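Local atomic coordinates of trimeric intracellular cation channel type 1B.2 (Caenorhabditis elegans, PDB entry 5EIK), a protein that forms a homotrimeric potassium channel of the endoplasmic reticulum membrane, binds phosphatidylinositol 4,5-bisphosphate and may carry counter-ions during calcium release. Residues 41-44 with 45-49; 95-98 with 99-103; 198-201 with 202-206. All blocks are in the same frame, centred on the assembly; numbering follows the deposited sequence.

Contact 1. Residues 41-44 with 45-49; sequences LSVR and HDLGP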
loop_
_atom_site.group_PDB
_atom_site.type_symbol
_atom_site.label_atom_id
_atom_site.label_comp_id
_atom_site.label_asym_id
_atom_site.label_seq_id
_atom_site.Cartn_x
_atom_site.Cartn_y
_atom_site.Cartn_z
ATOM N N LEU A 41 10.052 -22.057 2.931
ATOM C CA LEU A 41 10.613 -22.438 4.209
ATOM C C LEU A 41 10.546 -21.232 5.134
ATOM O O LEU A 41 10.277 -21.362 6.325
ATOM C CB LEU A 41 12.070 -22.886 4.042
ATOM C CG LEU A 41 12.264 -24.140 3.187
ATOM C CD1 LEU A 41 13.744 -24.469 3.064
ATOM C CD2 LEU A 41 11.498 -25.293 3.812
ATOM N N SER A 42 10.787 -20.052 4.576
ATOM C CA SER A 42 10.759 -18.827 5.361
ATOM C C SER A 42 9.341 -18.558 5.871
ATOM O O SER A 42 9.134 -18.274 7.054
ATOM C CB SER A 42 11.265 -17.657 4.514
ATOM O OG SER A 42 11.297 -16.462 5.268
ATOM N N VAL A 43 8.359 -18.657 4.987
ATOM C CA VAL A 43 6.985 -18.427 5.401
ATOM C C VAL A 43 6.596 -19.452 6.460
ATOM O O VAL A 43 5.884 -19.129 7.408
ATOM C CB VAL A 43 6.004 -18.534 4.216
ATOM C CG1 VAL A 43 4.574 -18.500 4.722
ATOM C CG2 VAL A 43 6.238 -17.382 3.244
ATOM N N ARG A 44 7.069 -20.685 6.299
ATOM C CA ARG A 44 6.758 -21.740 7.253
ATOM C C ARG A 44 7.404 -21.477 8.612
ATOM O O ARG A 44 6.795 -21.716 9.653
ATOM C CB ARG A 44 7.206 -23.096 6.704
ATOM C CG ARG A 44 7.039 -24.239 7.681
ATOM C CD ARG A 44 6.970 -25.596 6.978
ATOM N NE ARG A 44 7.059 -26.687 7.944
ATOM C CZ ARG A 44 6.884 -27.969 7.653
ATOM N NH1 ARG A 44 6.606 -28.344 6.413
ATOM N NH2 ARG A 44 6.989 -28.879 8.609
ATOM N N HIS A 45 8.633 -20.979 8.608
ATOM C CA HIS A 45 9.310 -20.668 9.860
ATOM C C HIS A 45 8.569 -19.513 10.549
ATOM O O HIS A 45 8.347 -19.538 11.761
ATOM C CB HIS A 45 10.761 -20.268 9.594
ATOM C CG HIS A 45 11.516 -19.884 10.827
ATOM N ND1 HIS A 45 11.892 -20.799 11.788
ATOM C CD2 HIS A 45 11.959 -18.681 11.265
ATOM C CE1 HIS A 45 12.532 -20.177 12.761
ATOM N NE2 HIS A 45 12.586 -18.890 12.467
ATOM N N ASP A 46 8.174 -18.509 9.768
ATOM C CA ASP A 46 7.465 -17.366 10.320
ATOM C C ASP A 46 6.058 -17.703 10.813
ATOM O O ASP A 46 5.490 -16.964 11.612
ATOM C CB ASP A 46 7.397 -16.228 9.291
ATOM C CG ASP A 46 8.762 -15.602 9.018
ATOM O OD1 ASP A 46 9.586 -15.536 9.955
ATOM O OD2 ASP A 46 9.008 -15.162 7.875
ATOM N N LEU A 47 5.495 -18.816 10.348
ATOM C CA LEU A 47 4.153 -19.210 10.769
ATOM C C LEU A 47 4.124 -19.820 12.162
ATOM O O LEU A 47 3.085 -19.823 12.820
ATOM C CB LEU A 47 3.541 -20.188 9.766
ATOM C CG LEU A 47 2.841 -19.540 8.568
ATOM C CD1 LEU A 47 2.407 -20.601 7.565
ATOM C CD2 LEU A 47 1.639 -18.743 9.066
ATOM N N GLY A 48 5.257 -20.347 12.612
ATOM C CA GLY A 48 5.313 -20.927 13.943
ATOM C C GLY A 48 5.146 -22.432 14.064
ATOM O O GLY A 48 5.150 -23.152 13.066
ATOM N N PRO A 49 4.993 -22.935 15.302
ATOM C CA PRO A 49 4.822 -24.352 15.640
ATOM C C PRO A 49 3.556 -24.958 15.049
ATOM O O PRO A 49 3.516 -26.139 14.707
ATOM C CB PRO A 49 4.779 -24.341 17.166
ATOM C CG PRO A 49 5.565 -23.116 17.526
ATOM C CD PRO A 49 5.058 -22.121 16.527
#
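His45 N donates to Leu41 O at 2.8 Å, the shortest hydrogen bond of this closing turn of helix 30-47. One residue on, Asp46 N reaches Ser42 O at 2.9 Å in a straighter bond (N-H...O angle 164°). The Asp46 carboxylate turns back over the same carbonyl: its CG stands beside the backbone N (chi1 -69°), which leaves OD2 3.2 Å from Ser42 O, a meeting of two acceptors and not a bond. Ser42 OG, one turn back, is 3.7 Å from Asp46 OD2. The negative end of the helix would probably be unfavourable for this carboxylate, and Lys171 answers it through a long, weak ion pair. On another side of the turn Val43 and Leu47 run alongside each other, with Val43 CG1 4.1 Å from Leu47 CD1. Both also reach outward, Val43 to Cys66 and Met69 on helix 59-70, Leu47 to Phe54 and Phe106. The extended chain of Arg44 runs to Asp111, where NH2 makes a salt bridge, and the guanidinium makes a cation-pi contact with Phe114. The backbone bonds meanwhile falter: Leu47 N makes weak bonds to Val43 O at 3.0 Å and to Arg44 O at 3.3 Å. Gly48 then leaves helical geometry with a positive phi of 97°, a conformation permitted by its lack of a side chain, and Pro49 follows. This is a helix C-terminus ended by a glycine of positive phi, here the end of the first transmembrane helix, probably on the cytoplasmic side, with Ser42 about 5 Å, side chain to lipid, from bound phosphatidylinositol 4,5-bisphosphate.

Contact 2. Residues 95-98 with 99-103; sequences ILLG and SIVWY. With CPL (1-palmitoyl-2-linoleoyl-sn-glycero-3-phosphocholine), chain C.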
loop_
_atom_site.group_PDB
_atom_site.type_symbol
_atom_site.label_atom_id
_atom_site.label_comp_id
_atom_site.label_asym_id
_atom_site.label_seq_id
_atom_site.Cartn_x
_atom_site.Cartn_y
_atom_site.Cartn_z
ATOM N N ILE A 95 4.037 -19.517 -11.863
ATOM C CA ILE A 95 3.043 -19.692 -10.813
ATOM C C ILE A 95 2.782 -21.162 -10.547
ATOM O O ILE A 95 2.594 -21.568 -9.395
ATOM C CB ILE A 95 1.720 -18.997 -11.177
ATOM C CG1 ILE A 95 1.978 -17.515 -11.424
ATOM C CG2 ILE A 95 0.710 -19.164 -10.060
ATOM C CD1 ILE A 95 2.681 -16.823 -10.276
ATOM N N LEU A 96 2.774 -21.968 -11.603
ATOM C CA LEU A 96 2.542 -23.395 -11.417
ATOM C C LEU A 96 3.696 -24.011 -10.636
ATOM O O LEU A 96 3.474 -24.704 -9.644
ATOM C CB LEU A 96 2.399 -24.117 -12.751
ATOM C CG LEU A 96 2.164 -25.617 -12.556
ATOM C CD1 LEU A 96 0.890 -25.862 -11.757
ATOM C CD2 LEU A 96 2.055 -26.277 -13.885
ATOM N N LEU A 97 4.928 -23.742 -11.070
ATOM C CA LEU A 97 6.101 -24.281 -10.390
ATOM C C LEU A 97 6.115 -23.819 -8.930
ATOM O O LEU A 97 6.430 -24.593 -8.026
ATOM C CB LEU A 97 7.394 -23.843 -11.099
ATOM C CG LEU A 97 8.730 -24.302 -10.481
ATOM C CD1 LEU A 97 8.800 -25.815 -10.405
ATOM C CD2 LEU A 97 9.894 -23.779 -11.298
ATOM N N GLY A 98 5.759 -22.555 -8.710
ATOM C CA GLY A 98 5.728 -22.018 -7.364
ATOM C C GLY A 98 4.682 -22.688 -6.492
ATOM O O GLY A 98 4.920 -22.976 -5.316
ATOM N N SER A 99 3.513 -22.938 -7.061
ATOM C CA SER A 99 2.448 -23.594 -6.310
ATOM C C SER A 99 2.816 -25.050 -5.991
ATOM O O SER A 99 2.496 -25.565 -4.911
ATOM C CB SER A 99 1.151 -23.554 -7.108
ATOM O OG SER A 99 0.871 -22.229 -7.505
ATOM N N ILE A 100 3.494 -25.708 -6.926
ATOM C CA ILE A 100 3.897 -27.095 -6.714
ATOM C C ILE A 100 4.917 -27.178 -5.583
ATOM O O ILE A 100 4.808 -28.027 -4.695
ATOM C CB ILE A 100 4.473 -27.702 -7.992
ATOM C CG1 ILE A 100 3.344 -27.907 -9.005
ATOM C CG2 ILE A 100 5.159 -29.030 -7.688
ATOM C CD1 ILE A 100 3.826 -28.342 -10.379
ATOM N N VAL A 101 5.896 -26.283 -5.605
ATOM C CA VAL A 101 6.901 -26.260 -4.554
ATOM C C VAL A 101 6.207 -26.016 -3.216
ATOM O O VAL A 101 6.473 -26.712 -2.235
ATOM C CB VAL A 101 7.960 -25.155 -4.795
ATOM C CG1 VAL A 101 8.768 -24.909 -3.526
ATOM C CG2 VAL A 101 8.888 -25.568 -5.935
ATOM N N TRP A 102 5.315 -25.027 -3.181
ATOM C CA TRP A 102 4.578 -24.700 -1.963
ATOM C C TRP A 102 3.805 -25.924 -1.462
ATOM O O TRP A 102 3.804 -26.224 -0.267
ATOM C CB TRP A 102 3.598 -23.545 -2.209
ATOM C CG TRP A 102 2.502 -23.484 -1.188
ATOM C CD1 TRP A 102 2.591 -22.995 0.091
ATOM C CD2 TRP A 102 1.185 -24.024 -1.322
ATOM N NE1 TRP A 102 1.407 -23.205 0.763
ATOM C CE2 TRP A 102 0.526 -23.834 -0.076
ATOM C CE3 TRP A 102 0.495 -24.654 -2.368
ATOM C CZ2 TRP A 102 -0.790 -24.251 0.150
ATOM C CZ3 TRP A 102 -0.822 -25.072 -2.144
ATOM C CH2 TRP A 102 -1.447 -24.865 -0.893
ATOM N N TYR A 103 3.140 -26.622 -2.376
ATOM C CA TYR A 103 2.389 -27.814 -2.005
ATOM C C TYR A 103 3.308 -28.867 -1.395
ATOM O O TYR A 103 2.981 -29.481 -0.374
ATOM C CB TYR A 103 1.692 -28.424 -3.215
ATOM C CG TYR A 103 0.932 -29.676 -2.857
ATOM C CD1 TYR A 103 -0.299 -29.605 -2.215
ATOM C CD2 TYR A 103 1.477 -30.934 -3.096
ATOM C CE1 TYR A 103 -0.969 -30.754 -1.815
ATOM C CE2 TYR A 103 0.818 -32.089 -2.701
ATOM C CZ TYR A 103 -0.404 -31.992 -2.063
ATOM O OH TYR A 103 -1.074 -33.132 -1.682
HETATM C C1 CPL C . -4.151 -30.286 -4.951
HETATM C C2 CPL C . -2.782 -30.731 -5.622
HETATM C C3 CPL C . -1.716 -29.593 -5.592
HETATM C C4 CPL C . -4.181 -28.961 -0.904
HETATM C C5 CPL C . -5.167 -29.193 0.253
HETATM C C6 CPL C . -3.577 -30.594 1.842
HETATM C C7 CPL C . -5.244 -28.879 2.704
HETATM C C8 CPL C . -5.519 -30.512 1.740
HETATM C C11 CPL C . -1.112 -27.889 -7.424
HETATM C C12 CPL C . -1.297 -27.679 -8.949
HETATM C C13 CPL C . -1.532 -28.990 -9.765
HETATM C C14 CPL C . -0.457 -29.258 -10.847
HETATM C C15 CPL C . -0.900 -30.210 -11.992
HETATM C C16 CPL C . -0.137 -29.932 -13.328
HETATM C C17 CPL C . 1.390 -30.060 -13.251
HETATM C C18 CPL C . 1.950 -31.417 -13.848
HETATM C C19 CPL C . 3.089 -32.146 -13.012
HETATM C C20 CPL C . 4.565 -32.033 -13.503
HETATM C C21 CPL C . 5.442 -30.999 -12.776
HETATM C C22 CPL C . 6.219 -31.614 -11.595
HETATM C C23 CPL C . 7.630 -31.116 -11.374
HETATM C C24 CPL C . 8.077 -31.137 -9.889
HETATM C C25 CPL C . 8.912 -29.895 -9.531
HETATM C C26 CPL C . 9.485 -30.015 -8.138
HETATM C C31 CPL C . -1.929 -33.280 -5.581
HETATM C C32 CPL C . -1.432 -33.261 -7.030
HETATM C C33 CPL C . -0.444 -34.445 -7.331
HETATM C C34 CPL C . -0.891 -35.290 -8.532
HETATM C C35 CPL C . -0.046 -35.075 -9.813
HETATM C C36 CPL C . -0.923 -34.988 -11.085
HETATM C C37 CPL C . -0.238 -35.466 -12.363
HETATM C C38 CPL C . -1.105 -36.368 -13.208
HETATM C C39 CPL C . -0.270 -37.587 -13.664
HETATM C C40 CPL C . -0.663 -38.881 -13.598
HETATM C C41 CPL C . -2.050 -39.396 -13.999
HETATM C C42 CPL C . -2.057 -39.620 -15.522
HETATM C C43 CPL C . -2.923 -38.979 -16.354
HETATM C C44 CPL C . -2.776 -37.512 -16.722
HETATM C C45 CPL C . -3.930 -36.619 -16.260
HETATM N N CPL C . -4.516 -29.470 1.575
HETATM O O2 CPL C . -2.325 -31.972 -4.936
HETATM O O3 CPL C . -2.138 -28.719 -6.690
HETATM O O11 CPL C . -0.118 -27.363 -6.819
HETATM O O31 CPL C . -2.003 -34.363 -4.956
HETATM O O1P CPL C . -5.356 -27.463 -4.132
HETATM O O2P CPL C . -6.312 -29.391 -2.824
HETATM O O3P CPL C . -3.873 -29.540 -3.677
HETATM O O4P CPL C . -4.539 -27.880 -1.809
HETATM P P CPL C . -5.053 -28.586 -3.129
#
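Ser99 grips Ile95 O twice: OG donates to it at 2.6 Å and N at 2.9 Å, the two arriving from opposite faces of the carbonyl plane. OG can bend back because it sits beside its own backbone N (chi1 -52°). Next along the helix, Leu96 and Ile100 cross obliquely, CG of Leu96 lying 3.9 Å from CD1 of Ile100, and both turn their ends to the phosphatidylcholine. Leu96 CD1 meets acyl-chain atom C14 of the lipid at 3.8 Å, while Ile100 CD1 touches C21 at 3.9 Å. A turn further on, Tyr103 lays one ring face under the glycerol ester oxygen O2, which stands 3.4 Å above the plane and displaced from the ring centre. A serine bonded through its side chain to the carbonyl one turn back is a familiar element of transmembrane helices, keeping the hydroxyl satisfied in apolar surroundings; here it belongs to the third transmembrane helix of the TRIC fold. Ser99 OG has a second partner, Trp63 NE1. The Trp102 ring has Ser99 O at its edge, in plane, and meets Trp63 and Tyr107 edge-to-face. Ile95 packs on Leu154 of the second subunit.

Contact 3. Residues 198-201 with 202-206; sequences CVIA and SIVFT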
loop_
_atom_site.group_PDB
_atom_site.type_symbol
_atom_site.label_atom_id
_atom_site.label_comp_id
_atom_site.label_asym_id
_atom_site.label_seq_id
_atom_site.Cartn_x
_atom_site.Cartn_y
_atom_site.Cartn_z
ATOM N N CYS A 198 22.191 -5.393 -2.728
ATOM C CA CYS A 198 21.330 -5.230 -3.900
ATOM C C CYS A 198 21.446 -3.793 -4.405
ATOM O O CYS A 198 21.351 -3.536 -5.611
ATOM C CB CYS A 198 19.863 -5.500 -3.561
ATOM S SG CYS A 198 19.429 -7.207 -3.207
ATOM N N VAL A 199 21.637 -2.856 -3.478
ATOM C CA VAL A 199 21.768 -1.449 -3.845
ATOM C C VAL A 199 23.032 -1.292 -4.671
ATOM O O VAL A 199 23.000 -0.733 -5.773
ATOM C CB VAL A 199 21.839 -0.533 -2.593
ATOM C CG1 VAL A 199 22.131 0.917 -3.000
ATOM C CG2 VAL A 199 20.510 -0.591 -1.840
ATOM N N ILE A 200 24.138 -1.814 -4.150
ATOM C CA ILE A 200 25.420 -1.736 -4.854
ATOM C C ILE A 200 25.325 -2.419 -6.214
ATOM O O ILE A 200 25.697 -1.842 -7.236
ATOM C CB ILE A 200 26.560 -2.383 -4.025
ATOM C CG1 ILE A 200 26.742 -1.620 -2.708
ATOM C CG2 ILE A 200 27.863 -2.372 -4.811
ATOM C CD1 ILE A 200 26.930 -0.121 -2.887
ATOM N N ALA A 201 24.815 -3.644 -6.225
ATOM C CA ALA A 201 24.672 -4.384 -7.470
ATOM C C ALA A 201 23.840 -3.593 -8.474
ATOM O O ALA A 201 24.157 -3.537 -9.670
ATOM C CB ALA A 201 24.012 -5.744 -7.207
ATOM N N SER A 202 22.773 -2.977 -7.983
ATOM C CA SER A 202 21.888 -2.208 -8.848
ATOM C C SER A 202 22.585 -0.991 -9.445
ATOM O O SER A 202 22.454 -0.708 -10.641
ATOM C CB SER A 202 20.645 -1.769 -8.072
ATOM O OG SER A 202 19.683 -1.230 -8.952
ATOM N N ILE A 203 23.316 -0.262 -8.607
ATOM C CA ILE A 203 24.052 0.907 -9.066
ATOM C C ILE A 203 25.041 0.464 -10.148
ATOM O O ILE A 203 25.105 1.044 -11.236
ATOM C CB ILE A 203 24.831 1.557 -7.902
ATOM C CG1 ILE A 203 23.866 2.315 -6.994
ATOM C CG2 ILE A 203 25.932 2.464 -8.440
ATOM C CD1 ILE A 203 24.506 2.819 -5.721
ATOM N N VAL A 204 25.793 -0.583 -9.839
ATOM C CA VAL A 204 26.790 -1.130 -10.750
ATOM C C VAL A 204 26.215 -1.512 -12.106
ATOM O O VAL A 204 26.817 -1.220 -13.134
ATOM C CB VAL A 204 27.484 -2.360 -10.121
ATOM C CG1 VAL A 204 28.259 -3.137 -11.179
ATOM C CG2 VAL A 204 28.428 -1.897 -9.013
ATOM N N PHE A 205 25.058 -2.167 -12.114
ATOM C CA PHE A 205 24.439 -2.567 -13.370
ATOM C C PHE A 205 23.896 -1.360 -14.110
ATOM O O PHE A 205 23.860 -1.337 -15.337
ATOM C CB PHE A 205 23.299 -3.566 -13.126
ATOM C CG PHE A 205 23.758 -4.917 -12.656
ATOM C CD1 PHE A 205 24.995 -5.432 -13.055
ATOM C CD2 PHE A 205 22.939 -5.695 -11.845
ATOM C CE1 PHE A 205 25.402 -6.698 -12.651
ATOM C CE2 PHE A 205 23.337 -6.966 -11.437
ATOM C CZ PHE A 205 24.574 -7.468 -11.841
ATOM N N THR A 206 23.458 -0.356 -13.362
ATOM C CA THR A 206 22.929 0.843 -13.980
ATOM C C THR A 206 24.074 1.551 -14.678
ATOM O O THR A 206 23.977 1.889 -15.862
ATOM C CB THR A 206 22.288 1.777 -12.937
ATOM O OG1 THR A 206 21.135 1.134 -12.379
ATOM C CG2 THR A 206 21.860 3.090 -13.577
#
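The ring of Phe205 has the carbonyl oxygen of Ala201 over one face, near the inner end of the ring: Ala201 O is 3.3 Å from Phe205 CG and equally close to CD2. With CG beside the backbone N (chi1 -69°), the side chain leans back along the helix, which brings CE2 to 4.5 Å from the methyl CB of Ala201. That same carbonyl oxygen is already used by the backbone, accepting from Phe205 N at 2.9 Å, so the ring lies against an oxygen whose helical bond is intact. Two apolar pairs run along other sides of the helix. Val199 and Ile203 flank one another with their branches in the same direction, CG1 of Val199 4.1 Å from CD1 of Ile203. Ile200 and Val204 meet through their CG2 methyls, 4.3 Å apart. The carbonyl of Ser202 is held twice, by Thr206 N at 2.9 Å and by Thr206 OG1 at 2.9 Å. The hydroxyl comes from above the carbonyl plane, 37° out of it, and the amide from the opposite face. Bonding to the helix's own backbone in this way satisfies a buried threonine hydroxyl. Ser202 OG, by contrast, leaves the helix and bonds to Ile157 O. In the fold, helix 194-209 is flanked by three others of its own chain: Cys198, Ser202 and Thr206 pack on helices 153-165 and 120-148, Ala201 and Val204 rest on helix 218-238, and Phe205 reaches both Val225 of helix 218-238 and Ile138 of helix 120-148. Val199 and Ile200 pack on Phe60 of the third subunit.

The three contacts follow one another along the chain, each a local turn of a different transmembrane helix: contact 1 on helix 30-47, contact 2 on helix 92-107 and contact 3 on helix 194-209. Contacts 1 and 2 have centres about 17 Å apart and do not touch, yet their helices pack together, with Leu41 on Val105 and Val101 on Val37. Contact 3 lies on the opposite side of the chain's centre, its centre about 30 Å from each of the others. Ile95 of contact 2 packs on the second subunit and Val199 and Ile200 of contact 3 on the third, so both helices take part in trimer packing, while contact 1 touches no other protein chain.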